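PDB 5ZI1: insecticidal crystal protein Cry7Cal from Bacillus thuringiensis, which is an insecticidal crystal toxin active against a locust and probably binds a receptor, this chain being the three-domain toxin part of a longer protein. Local coordinates for residues 458-470 with 512-525. Sequence-based numbering, arbitrary orientation.
Sequences RPDNKLYPDKITQ and MRLSFSEPQKIKVR
S515 meets 458-470 through three hydrogen bonds. Its backbone N donates to N461 O at 3.2 Å. Its backbone O accepts from L463 N at 2.9 Å. These two bonds flank K462 and make a single beta bridge between K462 and S515. K462 CA also makes a CA-H...O contact to S515 O. The S515 hydroxyl serves the preceding carbonyl: OG donates to D460 O at 2.7 Å. It gets there with OG beside its own backbone N (chi1 -65°).

N461 uses both ends of its buried amide. ND2 donates to R513 O at 3.2 Å, and that oxygen lies in the amide plane. OD1 accepts from K475 NZ, outside the two segments. The two bonds probably fix the flip of the amide.

Past the bridge the contact turns apolar. L463 points into the other segment. Its CD1 lies 3.9 Å from F516 CD2, and its CD2 reaches L514 CD1 at 4.2 Å. I471 and F597 also touch L463. Farther along, the Q520 chain bends at chi2 (-75°), and the Q520 side chain crosses that of P465 at about a right angle. Q520 NE2 lies 3.2 Å from P465 CD, a close contact and not a hydrogen bond. Y464 N, at the start of the type II turn that ends at K467, donates to T469 OG1 on strand 468-472.

The contact ties the loop leading into strand 468-472 to the connection between strands 508-513 and 521-530 of the C-terminal, galactose-binding-like beta domain. All four cross-segment acceptors are main-chain oxygens, while the donors split evenly between backbone and side chain. The grip therefore depends on main-chain course and on the S515 and N461 side chains alike.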
loop_
_atom_site.group_PDB
_atom_site.type_symbol
_atom_site.label_atom_id
_atom_site.label_comp_id
_atom_site.label_asym_id
_atom_site.label_seq_id
_atom_site.Cartn_x
_atom_site.Cartn_y
_atom_site.Cartn_z
ATOM N N ARG A 458 -1.891 -11.884 -2.634
ATOM C CA ARG A 458 -1.678 -13.297 -2.754
ATOM C C ARG A 458 -1.806 -13.718 -4.212
ATOM O O ARG A 458 -2.547 -13.097 -4.978
ATOM C CB ARG A 458 -2.674 -14.049 -1.868
ATOM C CG ARG A 458 -2.620 -13.608 -0.387
ATOM C CD ARG A 458 -1.162 -13.508 0.109
ATOM N NE ARG A 458 -0.441 -14.754 -0.182
ATOM C CZ ARG A 458 0.879 -14.866 -0.342
ATOM N NH1 ARG A 458 1.409 -16.059 -0.620
ATOM N NH2 ARG A 458 1.671 -13.801 -0.226
ATOM N N PRO A 459 -1.028 -14.707 -4.660
ATOM C CA PRO A 459 -1.007 -15.031 -6.095
ATOM C C PRO A 459 -2.149 -15.916 -6.570
ATOM O O PRO A 459 -2.274 -16.113 -7.782
ATOM C CB PRO A 459 0.350 -15.721 -6.277
ATOM C CG PRO A 459 0.716 -16.246 -4.934
ATOM C CD PRO A 459 0.132 -15.264 -3.943
ATOM N N ASP A 460 -3.043 -16.345 -5.677
ATOM C CA ASP A 460 -4.057 -17.320 -6.062
ATOM C C ASP A 460 -5.450 -16.749 -6.281
ATOM O O ASP A 460 -6.266 -17.423 -6.922
ATOM C CB ASP A 460 -4.169 -18.428 -5.009
ATOM C CG ASP A 460 -2.970 -19.328 -4.990
ATOM O OD1 ASP A 460 -2.590 -19.771 -3.889
ATOM O OD2 ASP A 460 -2.406 -19.582 -6.074
ATOM N N ASN A 461 -5.755 -15.542 -5.809
ATOM C CA ASN A 461 -7.145 -15.063 -5.768
ATOM C C ASN A 461 -8.044 -16.092 -5.082
ATOM O O ASN A 461 -9.157 -16.384 -5.520
ATOM C CB ASN A 461 -7.676 -14.705 -7.155
ATOM C CG ASN A 461 -7.121 -13.396 -7.651
ATOM O OD1 ASN A 461 -6.569 -12.624 -6.863
ATOM N ND2 ASN A 461 -7.245 -13.135 -8.953
ATOM N N LYS A 462 -7.550 -16.622 -3.972
ATOM C CA LYS A 462 -8.290 -17.606 -3.200
ATOM C C LYS A 462 -9.560 -16.999 -2.614
ATOM O O LYS A 462 -9.538 -15.890 -2.066
ATOM C CB LYS A 462 -7.402 -18.159 -2.086
ATOM C CG LYS A 462 -8.065 -19.220 -1.224
ATOM C CD LYS A 462 -7.108 -19.808 -0.193
ATOM C CE LYS A 462 -7.797 -20.904 0.607
ATOM N NZ LYS A 462 -7.113 -21.177 1.898
ATOM N N LEU A 463 -10.674 -17.724 -2.732
ATOM C CA LEU A 463 -11.877 -17.399 -1.979
ATOM C C LEU A 463 -11.783 -18.078 -0.625
ATOM O O LEU A 463 -11.411 -19.254 -0.537
ATOM C CB LEU A 463 -13.143 -17.856 -2.695
ATOM C CG LEU A 463 -13.430 -17.209 -4.042
ATOM C CD1 LEU A 463 -14.835 -17.570 -4.481
ATOM C CD2 LEU A 463 -13.226 -15.698 -3.993
ATOM N N TYR A 464 -12.093 -17.333 0.430
ATOM C CA TYR A 464 -12.083 -17.911 1.760
ATOM C C TYR A 464 -13.519 -18.164 2.178
ATOM O O TYR A 464 -14.270 -17.201 2.414
ATOM C CB TYR A 464 -11.380 -16.996 2.763
ATOM C CG TYR A 464 -9.947 -16.683 2.381
ATOM C CD1 TYR A 464 -9.661 -15.620 1.545
ATOM C CD2 TYR A 464 -8.882 -17.475 2.831
ATOM C CE1 TYR A 464 -8.365 -15.329 1.168
ATOM C CE2 TYR A 464 -7.563 -17.192 2.454
ATOM C CZ TYR A 464 -7.321 -16.116 1.620
ATOM O OH TYR A 464 -6.052 -15.787 1.221
ATOM N N PRO A 465 -13.964 -19.415 2.244
ATOM C CA PRO A 465 -15.178 -19.702 3.006
ATOM C C PRO A 465 -14.956 -19.264 4.447
ATOM O O PRO A 465 -13.818 -19.218 4.933
ATOM C CB PRO A 465 -15.331 -21.223 2.877
ATOM C CG PRO A 465 -13.945 -21.712 2.586
ATOM C CD PRO A 465 -13.291 -20.641 1.777
ATOM N N ASP A 466 -16.047 -18.904 5.113
ATOM C CA ASP A 466 -16.054 -18.387 6.480
ATOM C C ASP A 466 -15.449 -16.998 6.605
ATOM O O ASP A 466 -15.254 -16.517 7.737
ATOM C CB ASP A 466 -15.328 -19.317 7.456
ATOM C CG ASP A 466 -15.799 -20.745 7.356
ATOM O OD1 ASP A 466 -16.666 -21.055 6.503
ATOM O OD2 ASP A 466 -15.307 -21.564 8.158
ATOM N N LYS A 467 -15.133 -16.341 5.491
ATOM C CA LYS A 467 -14.525 -15.019 5.515
ATOM C C LYS A 467 -15.064 -14.198 4.357
ATOM O O LYS A 467 -15.464 -14.738 3.318
ATOM C CB LYS A 467 -12.990 -15.085 5.415
ATOM C CG LYS A 467 -12.313 -15.759 6.594
ATOM C CD LYS A 467 -10.810 -15.735 6.460
ATOM C CE LYS A 467 -10.152 -15.552 7.813
ATOM N NZ LYS A 467 -9.365 -16.738 8.262
ATOM N N ILE A 468 -15.065 -12.884 4.535
ATOM C CA ILE A 468 -15.272 -12.002 3.399
ATOM C C ILE A 468 -13.940 -11.878 2.673
ATOM O O ILE A 468 -12.930 -11.485 3.265
ATOM C CB ILE A 468 -15.801 -10.632 3.835
ATOM C CG1 ILE A 468 -17.243 -10.759 4.356
ATOM C CG2 ILE A 468 -15.733 -9.696 2.668
ATOM C CD1 ILE A 468 -17.668 -9.614 5.296
ATOM N N THR A 469 -13.923 -12.247 1.404
ATOM C CA THR A 469 -12.718 -12.162 0.605
ATOM C C THR A 469 -12.817 -10.902 -0.230
ATOM O O THR A 469 -13.726 -10.769 -1.057
ATOM C CB THR A 469 -12.534 -13.401 -0.275
ATOM O OG1 THR A 469 -12.721 -14.571 0.530
ATOM C CG2 THR A 469 -11.112 -13.419 -0.835
ATOM N N GLN A 470 -11.909 -9.966 0.007
ATOM C CA GLN A 470 -11.948 -8.686 -0.684
ATOM C C GLN A 470 -10.802 -8.707 -1.684
ATOM O O GLN A 470 -9.625 -8.704 -1.299
ATOM C CB GLN A 470 -11.863 -7.514 0.293
ATOM C CG GLN A 470 -11.971 -6.137 -0.363
ATOM C CD GLN A 470 -11.617 -5.008 0.594
ATOM O OE1 GLN A 470 -10.455 -4.822 0.932
ATOM N NE2 GLN A 470 -12.624 -4.259 1.046
ATOM N N MET A 512 -11.201 -12.376 -14.462
ATOM C CA MET A 512 -10.478 -12.689 -13.244
ATOM C C MET A 512 -10.601 -14.186 -13.013
ATOM O O MET A 512 -11.666 -14.761 -13.260
ATOM C CB MET A 512 -11.067 -11.882 -12.086
ATOM C CG MET A 512 -10.472 -12.133 -10.731
ATOM S SD MET A 512 -11.318 -11.087 -9.506
ATOM C CE MET A 512 -10.619 -9.472 -9.847
ATOM N N ARG A 513 -9.507 -14.820 -12.582
ATOM C CA ARG A 513 -9.526 -16.236 -12.225
ATOM C C ARG A 513 -9.528 -16.369 -10.712
ATOM O O ARG A 513 -8.760 -15.692 -10.028
ATOM C CB ARG A 513 -8.335 -17.002 -12.810
ATOM C CG ARG A 513 -8.334 -17.079 -14.323
ATOM C CD ARG A 513 -7.572 -18.309 -14.869
ATOM N NE ARG A 513 -7.878 -18.471 -16.287
ATOM C CZ ARG A 513 -7.189 -17.902 -17.270
ATOM N NH1 ARG A 513 -6.121 -17.165 -16.988
ATOM N NH2 ARG A 513 -7.552 -18.084 -18.535
ATOM N N LEU A 514 -10.377 -17.247 -10.198
ATOM C CA LEU A 514 -10.494 -17.460 -8.765
ATOM C C LEU A 514 -10.029 -18.868 -8.422
ATOM O O LEU A 514 -10.029 -19.759 -9.268
ATOM C CB LEU A 514 -11.942 -17.241 -8.284
ATOM C CG LEU A 514 -12.626 -15.873 -8.437
ATOM C CD1 LEU A 514 -11.828 -14.725 -7.803
ATOM C CD2 LEU A 514 -12.891 -15.562 -9.887
ATOM N N SER A 515 -9.614 -19.057 -7.167
ATOM C CA SER A 515 -9.153 -20.342 -6.660
ATOM C C SER A 515 -10.046 -20.739 -5.502
ATOM O O SER A 515 -10.167 -19.986 -4.533
ATOM C CB SER A 515 -7.695 -20.292 -6.179
ATOM O OG SER A 515 -6.792 -20.035 -7.234
ATOM N N PHE A 516 -10.646 -21.924 -5.593
ATOM C CA PHE A 516 -11.379 -22.501 -4.478
ATOM C C PHE A 516 -11.289 -24.018 -4.580
ATOM O O PHE A 516 -11.034 -24.565 -5.656
ATOM C CB PHE A 516 -12.842 -22.030 -4.456
ATOM C CG PHE A 516 -13.443 -21.872 -5.820
ATOM C CD1 PHE A 516 -14.045 -22.946 -6.455
ATOM C CD2 PHE A 516 -13.408 -20.649 -6.463
ATOM C CE1 PHE A 516 -14.607 -22.800 -7.717
ATOM C CE2 PHE A 516 -13.956 -20.487 -7.726
ATOM C CZ PHE A 516 -14.561 -21.564 -8.357
ATOM N N SER A 517 -11.482 -24.692 -3.441
ATOM C CA SER A 517 -11.476 -26.157 -3.415
ATOM C C SER A 517 -12.837 -26.695 -3.848
ATOM O O SER A 517 -12.979 -27.278 -4.927
ATOM C CB SER A 517 -11.119 -26.669 -2.012
ATOM O OG SER A 517 -9.847 -26.212 -1.578
ATOM N N GLU A 518 -13.844 -26.490 -3.012
ATOM C CA GLU A 518 -15.222 -26.898 -3.217
ATOM C C GLU A 518 -16.012 -25.796 -3.915
ATOM O O GLU A 518 -15.581 -24.639 -3.961
ATOM C CB GLU A 518 -15.870 -27.233 -1.867
ATOM C CG GLU A 518 -14.944 -27.928 -0.898
ATOM C CD GLU A 518 -15.318 -29.387 -0.696
ATOM O OE1 GLU A 518 -14.507 -30.143 -0.121
ATOM O OE2 GLU A 518 -16.428 -29.802 -1.099
ATOM N N PRO A 519 -17.157 -26.133 -4.517
ATOM C CA PRO A 519 -18.103 -25.097 -4.946
ATOM C C PRO A 519 -18.418 -24.134 -3.811
ATOM O O PRO A 519 -18.537 -24.528 -2.648
ATOM C CB PRO A 519 -19.333 -25.904 -5.362
ATOM C CG PRO A 519 -18.745 -27.168 -5.898
ATOM C CD PRO A 519 -17.552 -27.464 -5.011
ATOM N N GLN A 520 -18.550 -22.859 -4.170
ATOM C CA GLN A 520 -18.683 -21.765 -3.222
ATOM C C GLN A 520 -20.033 -21.084 -3.397
ATOM O O GLN A 520 -20.391 -20.678 -4.510
ATOM C CB GLN A 520 -17.547 -20.753 -3.411
ATOM C CG GLN A 520 -16.188 -21.272 -3.000
ATOM C CD GLN A 520 -16.017 -21.319 -1.493
ATOM O OE1 GLN A 520 -16.912 -21.757 -0.763
ATOM N NE2 GLN A 520 -14.862 -20.857 -1.012
ATOM N N LYS A 521 -20.781 -20.977 -2.300
ATOM C CA LYS A 521 -22.067 -20.289 -2.288
ATOM C C LYS A 521 -21.814 -18.843 -1.865
ATOM O O LYS A 521 -21.498 -18.576 -0.698
ATOM C CB LYS A 521 -23.044 -20.998 -1.345
ATOM N N ILE A 522 -21.963 -17.912 -2.810
ATOM C CA ILE A 522 -21.427 -16.563 -2.675
ATOM C C ILE A 522 -22.517 -15.500 -2.835
ATOM O O ILE A 522 -23.560 -15.713 -3.453
ATOM C CB ILE A 522 -20.302 -16.293 -3.696
ATOM C CG1 ILE A 522 -20.828 -16.581 -5.126
ATOM C CG2 ILE A 522 -19.006 -17.077 -3.314
ATOM C CD1 ILE A 522 -19.881 -16.163 -6.257
ATOM N N LYS A 523 -22.232 -14.334 -2.262
ATOM C CA LYS A 523 -22.770 -13.058 -2.706
ATOM C C LYS A 523 -21.560 -12.252 -3.163
ATOM O O LYS A 523 -20.496 -12.339 -2.535
ATOM C CB LYS A 523 -23.495 -12.355 -1.561
ATOM C CG LYS A 523 -24.962 -12.640 -1.494
ATOM C CD LYS A 523 -25.689 -11.572 -0.713
ATOM C CE LYS A 523 -25.400 -11.752 0.766
ATOM N NZ LYS A 523 -26.299 -10.863 1.545
ATOM N N VAL A 524 -21.703 -11.497 -4.248
ATOM C CA VAL A 524 -20.655 -10.600 -4.720
ATOM C C VAL A 524 -21.075 -9.167 -4.421
ATOM O O VAL A 524 -22.082 -8.679 -4.944
ATOM C CB VAL A 524 -20.382 -10.800 -6.218
ATOM C CG1 VAL A 524 -19.450 -9.722 -6.767
ATOM C CG2 VAL A 524 -19.777 -12.165 -6.462
ATOM N N ARG A 525 -20.295 -8.488 -3.588
ATOM C CA ARG A 525 -20.505 -7.086 -3.268
ATOM C C ARG A 525 -19.377 -6.277 -3.891
ATOM O O ARG A 525 -18.205 -6.470 -3.550
ATOM C CB ARG A 525 -20.553 -6.880 -1.759
ATOM C CG ARG A 525 -20.921 -5.473 -1.323
ATOM C CD ARG A 525 -21.184 -5.453 0.165
ATOM N NE ARG A 525 -19.972 -5.681 0.929
ATOM C CZ ARG A 525 -19.931 -5.874 2.246
ATOM N NH1 ARG A 525 -21.043 -5.885 2.955
ATOM N NH2 ARG A 525 -18.772 -6.056 2.864
#